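Local atomic coordinates of carboxynorspermidine decarboxylase (Campylobacter jejuni subsp. jejuni 81116, PDB entry 3N29), a protein that probably catalyses the pyridoxal-5'-phosphate-dependent decarboxylation of carboxynorspermidine to norspermidine, a polyamine. Residues 44-49 with 393-398; 275-280 with 372-377. All blocks are in the same frame, centred on the assembly; numbering follows the deposited sequence.

Overall arrangement
Contact 1 lies within the mixed sheet that accompanies the eight-stranded beta/alpha barrel, and contact 2 at its edge, where strands 279-290 and 369-372 run into loops; their centres are about 11 Å apart. Contact 1 is buried and repetitive: parallel strands 46-50 and 393-397, joined by backbone bonds with apolar side chains beside them. Contact 2 is only partly buried; a carboxylate, an amide and two waters, together with one backbone bond, do the work of strand pairing. Strands 46-50 and 279-290 are antiparallel neighbours, so the contacts meet directly: Ile-48 N probably bonds to Asn-280 O at 2.9 Å. Contact 2 is closer to the bound norspermidine: the side chain of His-377 is about 6 Å from it, that of Tyr-47 about 12 Å.

Contact 1: residues 44-49 with 393-398; sequences TPAYIL and NLMLLD
Pro-45, which follows a cis peptide bond, begins the pairing: its O takes the N-H of Asn-393 at 3.1 Å. At Ala-46 the chain enters the strand; its CB lies 3.9 Å from Met-395 SD, which a CG anti to the carbonyl carbon (chi1 -53°) and an extended chi2 (-173°) carry there on the face shared with Ile-48. Leu-403 and Met-405 of strand 403-405 also touch Met-395. Tyr-47 turns to the other face, donating its N-H to Asn-393 O at 2.8 Å and receiving that of Met-395 on its O. These alternating bonds, two made by each odd-numbered residue from Tyr-47 to Leu-49, are those of a parallel beta pair, here joining the N-terminal strand of the modelled chain to one near its C-terminus within the mixed sheet. Strand 279-290 pairs antiparallel with 46-50 on its other edge. The Tyr-47 ring lies alongside Leu-394, pointing the same way, with CD2 3.6 Å from Leu-394 CD2, while its OH bonds to His-305 O and Asn-383 ND2. Ile-48 returns to the methionine face: CG1 sits beside Met-395 CB, and CG2, placed anti to the backbone N by chi1 of -52°, slants across to Leu-397 CB at 4.2 Å. Between the strands, Ile-48 CA makes a C-H...O contact with Met-395 O. Leu-49 gives its N-H to that same oxygen and takes the N-H of Leu-397 at 2.8 Å, while its CD2 rests 4.0 Å from Leu-396 CD1 on the Tyr-47 face.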
ATOM      1  N   THR A  44       8.727  13.591  13.874  1.00 24.99           N
ATOM      2  CA  THR A  44       8.735  12.190  13.403  1.00 23.98           C
ATOM      3  C   THR A  44       7.325  11.870  13.038  1.00 21.62           C
ATOM      4  O   THR A  44       6.416  12.498  13.532  1.00 22.20           O
ATOM      5  CB  THR A  44       9.240  11.191  14.490  1.00 25.27           C
ATOM      6  OG1 THR A  44       8.499  11.428  15.702  1.00 26.57           O
ATOM      7  CG2 THR A  44      10.753  11.384  14.714  1.00 24.14           C
ATOM      8  N   PRO A  45       7.126  10.936  12.124  1.00 20.37           N
ATOM      9  CA  PRO A  45       8.193  10.184  11.500  1.00 18.13           C
ATOM     10  C   PRO A  45       8.782  10.853  10.288  1.00 20.17           C
ATOM     11  O   PRO A  45       8.181  11.841   9.735  1.00 17.67           O
ATOM     12  CB  PRO A  45       7.496   8.876  11.084  1.00 18.50           C
ATOM     13  CG  PRO A  45       6.072   9.336  10.801  1.00 18.29           C
ATOM     14  CD  PRO A  45       5.801  10.425  11.780  1.00 20.73           C
ATOM     15  N   ALA A  46       9.947  10.361   9.858  1.00 18.76           N
ATOM     16  CA  ALA A  46      10.587  10.972   8.693  1.00 18.83           C
ATOM     17  C   ALA A  46      11.446   9.926   7.973  1.00 17.10           C
ATOM     18  O   ALA A  46      12.183   9.201   8.601  1.00 19.86           O
ATOM     19  CB  ALA A  46      11.500  12.259   9.130  1.00 17.01           C
ATOM     20  N   TYR A  47      11.443   9.895   6.651  1.00 17.52           N
ATOM     21  CA  TYR A  47      12.437   9.131   5.935  1.00 17.60           C
ATOM     22  C   TYR A  47      13.632  10.097   5.703  1.00 18.28           C
ATOM     23  O   TYR A  47      13.402  11.199   5.179  1.00 18.25           O
ATOM     24  CB  TYR A  47      11.957   8.691   4.554  1.00 17.10           C
ATOM     25  CG  TYR A  47      10.705   7.794   4.483  1.00 18.24           C
ATOM     26  CD1 TYR A  47      10.813   6.440   4.567  1.00 20.32           C
ATOM     27  CD2 TYR A  47       9.429   8.344   4.364  1.00 15.86           C
ATOM     28  CE1 TYR A  47       9.699   5.634   4.497  1.00 20.59           C
ATOM     29  CE2 TYR A  47       8.316   7.534   4.274  1.00 19.64           C
ATOM     30  CZ  TYR A  47       8.446   6.176   4.399  1.00 18.61           C
ATOM     31  OH  TYR A  47       7.312   5.339   4.249  1.00 20.37           O
ATOM     32  N   ILE A  48      14.839   9.682   6.033  1.00 18.13           N
ATOM     33  CA  ILE A  48      16.006  10.537   5.911  1.00 19.47           C
ATOM     34  C   ILE A  48      17.057   9.916   5.001  1.00 19.51           C
ATOM     35  O   ILE A  48      17.647   8.870   5.287  1.00 19.04           O
ATOM     36  CB  ILE A  48      16.565  10.899   7.291  1.00 20.25           C
ATOM     37  CG1 ILE A  48      15.474  11.457   8.193  1.00 21.24           C
ATOM     38  CG2 ILE A  48      17.734  11.949   7.106  1.00 20.54           C
ATOM     39  CD1 ILE A  48      15.995  11.841   9.598  1.00 23.44           C
ATOM     40  N   LEU A  49      17.167  10.461   3.829  1.00 18.54           N
ATOM     41  CA  LEU A  49      18.197  10.006   2.865  1.00 19.43           C
ATOM     42  C   LEU A  49      19.509  10.690   3.157  1.00 21.26           C
ATOM     43  O   LEU A  49      19.513  11.897   3.438  1.00 20.06           O
ATOM     44  CB  LEU A  49      17.748  10.311   1.476  1.00 20.43           C
ATOM     45  CG  LEU A  49      18.743  10.123   0.308  1.00 22.54           C
ATOM     46  CD1 LEU A  49      18.883   8.718   0.021  1.00 27.65           C
ATOM     47  CD2 LEU A  49      18.143  10.708  -0.919  1.00 31.52           C
ATOM     48  N   ASN A 393       7.676  12.624   6.742  1.00  9.14           N
ATOM     49  CA  ASN A 393       8.264  13.620   5.896  1.00  9.42           C
ATOM     50  C   ASN A 393       9.495  13.045   5.201  1.00  8.36           C
ATOM     51  O   ASN A 393      10.055  12.036   5.622  1.00  8.25           O
ATOM     52  CB  ASN A 393       8.639  14.879   6.697  1.00  9.35           C
ATOM     53  CG  ASN A 393       7.411  15.588   7.331  1.00 11.86           C
ATOM     54  OD1 ASN A 393       6.348  15.674   6.725  1.00 12.14           O
ATOM     55  ND2 ASN A 393       7.580  16.066   8.571  1.00 12.13           N
ATOM     56  N   LEU A 394       9.821  13.662   4.094  1.00  6.82           N
ATOM     57  CA  LEU A 394      11.030  13.335   3.337  1.00  7.69           C
ATOM     58  C   LEU A 394      12.110  14.363   3.636  1.00  6.58           C
ATOM     59  O   LEU A 394      11.906  15.550   3.447  1.00  6.63           O
ATOM     60  CB  LEU A 394      10.701  13.291   1.867  1.00  7.25           C
ATOM     61  CG  LEU A 394       9.536  12.438   1.368  1.00 10.98           C
ATOM     62  CD1 LEU A 394       9.556  12.443  -0.223  1.00 10.79           C
ATOM     63  CD2 LEU A 394       9.499  11.053   1.988  1.00 10.11           C
ATOM     64  N   MET A 395      13.267  13.903   4.084  1.00  6.28           N
ATOM     65  CA  MET A 395      14.369  14.769   4.437  1.00  6.27           C
ATOM     66  C   MET A 395      15.668  14.233   3.851  1.00  5.99           C
ATOM     67  O   MET A 395      15.796  13.026   3.561  1.00  7.82           O
ATOM     68  CB  MET A 395      14.499  14.857   5.981  1.00  6.83           C
ATOM     69  CG  MET A 395      13.182  15.264   6.748  1.00  7.83           C
ATOM     70  SD  MET A 395      13.512  15.526   8.562  1.00  2.00           S
ATOM     71  CE  MET A 395      13.843  17.264   8.456  1.00 10.09           C
ATOM     72  N   LEU A 396      16.604  15.138   3.706  1.00  7.24           N
ATOM     73  CA  LEU A 396      17.914  14.924   3.134  1.00  7.40           C
ATOM     74  C   LEU A 396      18.958  15.371   4.116  1.00  8.32           C
ATOM     75  O   LEU A 396      19.025  16.536   4.456  1.00  8.51           O
ATOM     76  CB  LEU A 396      18.044  15.678   1.799  1.00  7.04           C
ATOM     77  CG  LEU A 396      19.442  15.498   1.172  1.00 10.44           C
ATOM     78  CD1 LEU A 396      19.596  14.094   0.691  1.00 14.11           C
ATOM     79  CD2 LEU A 396      19.754  16.516   0.080  1.00 15.50           C
ATOM     80  N   LEU A 397      19.826  14.464   4.566  1.00  8.11           N
ATOM     81  CA  LEU A 397      21.007  14.834   5.309  1.00  8.26           C
ATOM     82  C   LEU A 397      22.105  15.029   4.292  1.00  9.16           C
ATOM     83  O   LEU A 397      22.591  14.082   3.690  1.00  9.67           O
ATOM     84  CB  LEU A 397      21.414  13.734   6.306  1.00  8.59           C
ATOM     85  CG  LEU A 397      22.657  13.986   7.155  1.00  9.96           C
ATOM     86  CD1 LEU A 397      22.394  15.182   8.085  1.00 14.18           C
ATOM     87  CD2 LEU A 397      23.082  12.718   8.006  1.00 15.65           C
ATOM     88  N   ASP A 398      22.500  16.258   4.102  1.00  6.82           N
ATOM     89  CA  ASP A 398      23.353  16.612   2.991  1.00  9.58           C
ATOM     90  C   ASP A 398      24.814  16.400   3.244  1.00  9.67           C
ATOM     91  O   ASP A 398      25.197  15.912   4.291  1.00  8.83           O
ATOM     92  CB  ASP A 398      23.027  18.020   2.459  1.00  9.11           C
ATOM     93  CG  ASP A 398      23.490  19.127   3.353  1.00 12.72           C
ATOM     94  OD1 ASP A 398      24.404  18.901   4.185  1.00 14.67           O
ATOM     95  OD2 ASP A 398      22.992  20.281   3.132  1.00 12.02           O
TER

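Contact 2: residues 275-280 with 372-377; sequences GWQTGN and FLDQIH
Asp-374 OD1 is gripped by two donors: the N-H of Gln-277 at 2.8 Å, coming from above the carboxylate plane (56° out of it), and a water at 2.6 Å. That water also donates to Gly-275 O and accepts the N-H of Ile-376. Thr-278 OG1 (2.9 Å) and Thr-278 N reach Gly-275 O too, both from the same face of its plane, closing the turn. Chi1 of -170° sets the Asp-374 carboxylate anti to its own N, bringing OD1 to Gln-277 within this turn and OD2 over one face of the Trp-276 indole, 3.5 Å from CZ3, ring and carboxylate nearly perpendicular (81°). A second water links OD2 to Gln-277 NE2. Asn-280 OD1 accepts the N-H of Asp-374 in its carbonyl plane at 3.1 Å, and Gly-279 O takes that of Gln-375 at 2.9 Å. Ile-376 CG1 packs tightly against Gly-279 CA (3.4 Å), where the lack of a side chain lets it in. This is a type II beta turn leading from helix 272-275 into strand 279-290, its backbone bound by an aspartate, at the edge of the active site: Glu-272 and Tyr-378, the latter next to His-377, line the cofactor and norspermidine pockets.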
ATOM      1  N   GLY A 275      19.309   3.105  -4.314  1.00 12.73           N
ATOM      2  CA  GLY A 275      18.827   3.438  -2.995  1.00 13.12           C
ATOM      3  C   GLY A 275      19.295   2.583  -1.842  1.00 12.09           C
ATOM      4  O   GLY A 275      18.997   2.864  -0.734  1.00 14.75           O
ATOM      5  N   TRP A 276      20.066   1.561  -2.134  1.00 12.39           N
ATOM      6  CA  TRP A 276      20.444   0.558  -1.182  1.00 11.99           C
ATOM      7  C   TRP A 276      21.259   1.147  -0.047  1.00 12.75           C
ATOM      8  O   TRP A 276      22.321   1.664  -0.251  1.00 10.44           O
ATOM      9  CB  TRP A 276      21.243  -0.570  -1.887  1.00 14.27           C
ATOM     10  CG  TRP A 276      21.754  -1.613  -0.983  1.00 13.59           C
ATOM     11  CD1 TRP A 276      23.008  -1.733  -0.516  1.00 16.62           C
ATOM     12  CD2 TRP A 276      21.018  -2.669  -0.401  1.00 15.96           C
ATOM     13  NE1 TRP A 276      23.107  -2.779   0.319  1.00 13.22           N
ATOM     14  CE2 TRP A 276      21.891  -3.383   0.402  1.00 12.84           C
ATOM     15  CE3 TRP A 276      19.691  -3.073  -0.467  1.00 15.51           C
ATOM     16  CZ2 TRP A 276      21.485  -4.477   1.126  1.00 16.33           C
ATOM     17  CZ3 TRP A 276      19.300  -4.155   0.238  1.00 18.97           C
ATOM     18  CH2 TRP A 276      20.192  -4.850   1.022  1.00 14.84           C
ATOM     19  N   GLN A 277      20.729   0.998   1.151  1.00 11.82           N
ATOM     20  CA  GLN A 277      21.353   1.474   2.356  1.00 13.43           C
ATOM     21  C   GLN A 277      21.718   2.970   2.286  1.00 13.29           C
ATOM     22  O   GLN A 277      22.734   3.365   2.748  1.00 14.36           O
ATOM     23  CB  GLN A 277      22.538   0.602   2.751  1.00 14.64           C
ATOM     24  CG  GLN A 277      22.136  -0.798   2.986  1.00 16.64           C
ATOM     25  CD  GLN A 277      23.196  -1.705   3.511  1.00 22.60           C
ATOM     26  OE1 GLN A 277      24.359  -1.424   3.453  1.00 19.95           O
ATOM     27  NE2 GLN A 277      22.772  -2.831   4.006  1.00 19.25           N
ATOM     28  N   THR A 278      20.870   3.762   1.676  1.00 13.76           N
ATOM     29  CA  THR A 278      21.046   5.199   1.662  1.00 12.76           C
ATOM     30  C   THR A 278      20.320   5.958   2.770  1.00 12.42           C
ATOM     31  O   THR A 278      20.515   7.099   2.919  1.00 14.07           O
ATOM     32  CB  THR A 278      20.649   5.808   0.308  1.00 13.11           C
ATOM     33  OG1 THR A 278      19.273   5.604   0.055  1.00 12.69           O
ATOM     34  CG2 THR A 278      21.435   5.201  -0.779  1.00 13.33           C
ATOM     35  N   GLY A 279      19.418   5.327   3.488  1.00 10.25           N
ATOM     36  CA  GLY A 279      18.646   6.053   4.471  1.00 10.41           C
ATOM     37  C   GLY A 279      17.738   5.244   5.364  1.00 10.00           C
ATOM     38  O   GLY A 279      17.522   4.107   5.116  1.00  9.54           O
ATOM     39  N   ASN A 280      17.164   5.897   6.352  1.00  8.10           N
ATOM     40  CA  ASN A 280      16.341   5.256   7.348  1.00  7.71           C
ATOM     41  C   ASN A 280      15.014   5.908   7.594  1.00  6.86           C
ATOM     42  O   ASN A 280      14.841   7.006   7.249  1.00  8.40           O
ATOM     43  CB  ASN A 280      17.119   5.150   8.654  1.00  8.59           C
ATOM     44  CG  ASN A 280      18.517   4.632   8.448  1.00  8.38           C
ATOM     45  OD1 ASN A 280      18.716   3.704   7.744  1.00  8.49           O
ATOM     46  ND2 ASN A 280      19.466   5.243   9.078  1.00  8.62           N
ATOM     47  N   PHE A 372      14.591   2.694  11.821  1.00 11.63           N
ATOM     48  CA  PHE A 372      14.427   1.538  10.934  1.00 12.34           C
ATOM     49  C   PHE A 372      15.409   1.694   9.748  1.00 12.19           C
ATOM     50  O   PHE A 372      15.356   2.670   8.941  1.00 12.57           O
ATOM     51  CB  PHE A 372      12.980   1.413  10.442  1.00 12.26           C
ATOM     52  CG  PHE A 372      12.009   1.047  11.525  1.00 12.87           C
ATOM     53  CD1 PHE A 372      11.950  -0.239  11.989  1.00 11.86           C
ATOM     54  CD2 PHE A 372      11.238   2.000  12.105  1.00 12.13           C
ATOM     55  CE1 PHE A 372      11.032  -0.559  13.060  1.00 10.87           C
ATOM     56  CE2 PHE A 372      10.375   1.724  13.177  1.00 12.84           C
ATOM     57  CZ  PHE A 372      10.273   0.431  13.630  1.00  8.87           C
ATOM     58  N   LEU A 373      16.268   0.697   9.628  1.00 11.29           N
ATOM     59  CA  LEU A 373      17.420   0.780   8.693  1.00 13.28           C
ATOM     60  C   LEU A 373      16.994   0.471   7.252  1.00 13.13           C
ATOM     61  O   LEU A 373      16.194  -0.465   7.019  1.00 12.59           O
ATOM     62  CB  LEU A 373      18.535  -0.199   9.140  1.00 11.92           C
ATOM     63  CG  LEU A 373      19.152   0.146  10.503  1.00 13.93           C
ATOM     64  CD1 LEU A 373      20.254  -0.936  10.858  1.00 15.61           C
ATOM     65  CD2 LEU A 373      19.794   1.547  10.514  1.00 15.94           C
ATOM     66  N   ASP A 374      17.551   1.218   6.292  1.00 12.37           N
ATOM     67  CA  ASP A 374      17.433   0.902   4.859  1.00 13.49           C
ATOM     68  C   ASP A 374      16.028   0.959   4.378  1.00 13.24           C
ATOM     69  O   ASP A 374      15.452  -0.045   3.895  1.00 11.63           O
ATOM     70  CB  ASP A 374      18.055  -0.454   4.536  1.00 14.58           C
ATOM     71  CG  ASP A 374      18.175  -0.698   3.043  1.00 16.90           C
ATOM     72  OD1 ASP A 374      18.261   0.317   2.278  1.00 15.42           O
ATOM     73  OD2 ASP A 374      18.246  -1.914   2.651  1.00 18.21           O
ATOM     74  N   GLN A 375      15.445   2.136   4.501  1.00 11.90           N
ATOM     75  CA  GLN A 375      14.061   2.355   4.198  1.00 13.14           C
ATOM     76  C   GLN A 375      13.771   3.439   3.145  1.00 12.15           C
ATOM     77  O   GLN A 375      12.696   4.054   3.182  1.00 13.22           O
ATOM     78  CB  GLN A 375      13.285   2.631   5.486  1.00 11.63           C
ATOM     79  CG  GLN A 375      13.264   1.447   6.498  1.00 12.56           C
ATOM     80  CD  GLN A 375      12.591   0.248   5.990  1.00 16.08           C
ATOM     81  OE1 GLN A 375      12.974  -0.894   6.309  1.00 19.75           O
ATOM     82  NE2 GLN A 375      11.681   0.449   5.118  1.00 10.61           N
ATOM     83  N   ILE A 376      14.664   3.645   2.211  1.00 12.26           N
ATOM     84  CA  ILE A 376      14.418   4.621   1.168  1.00 13.16           C
ATOM     85  C   ILE A 376      13.930   3.982  -0.126  1.00 14.33           C
ATOM     86  O   ILE A 376      13.227   4.639  -0.867  1.00 14.81           O
ATOM     87  CB  ILE A 376      15.645   5.585   0.876  1.00 14.03           C
ATOM     88  CG1 ILE A 376      16.177   6.146   2.183  1.00 16.37           C
ATOM     89  CG2 ILE A 376      15.185   6.703  -0.064  1.00 16.26           C
ATOM     90  CD1 ILE A 376      15.218   7.097   2.968  1.00 17.46           C
ATOM     91  N   HIS A 377      14.285   2.719  -0.401  1.00 13.74           N
ATOM     92  CA  HIS A 377      13.890   2.061  -1.694  1.00 13.90           C
ATOM     93  C   HIS A 377      12.677   1.176  -1.445  1.00 13.34           C
ATOM     94  O   HIS A 377      12.565   0.620  -0.351  1.00 13.36           O
ATOM     95  CB  HIS A 377      15.071   1.270  -2.259  1.00 13.22           C
ATOM     96  CG  HIS A 377      15.502   0.098  -1.414  1.00 14.22           C
ATOM     97  ND1 HIS A 377      16.468   0.176  -0.441  1.00 18.09           N
ATOM     98  CD2 HIS A 377      15.111  -1.203  -1.446  1.00 15.57           C
ATOM     99  CE1 HIS A 377      16.652  -1.023   0.096  1.00 13.76           C
ATOM    100  NE2 HIS A 377      15.801  -1.863  -0.470  1.00 19.79           N
TER
HETATM  101  O   HOH W   1      17.514   2.805   1.786  1.00 14.32           O
HETATM  102  O   HOH W   2      19.926  -3.591   4.249  1.00 18.36           O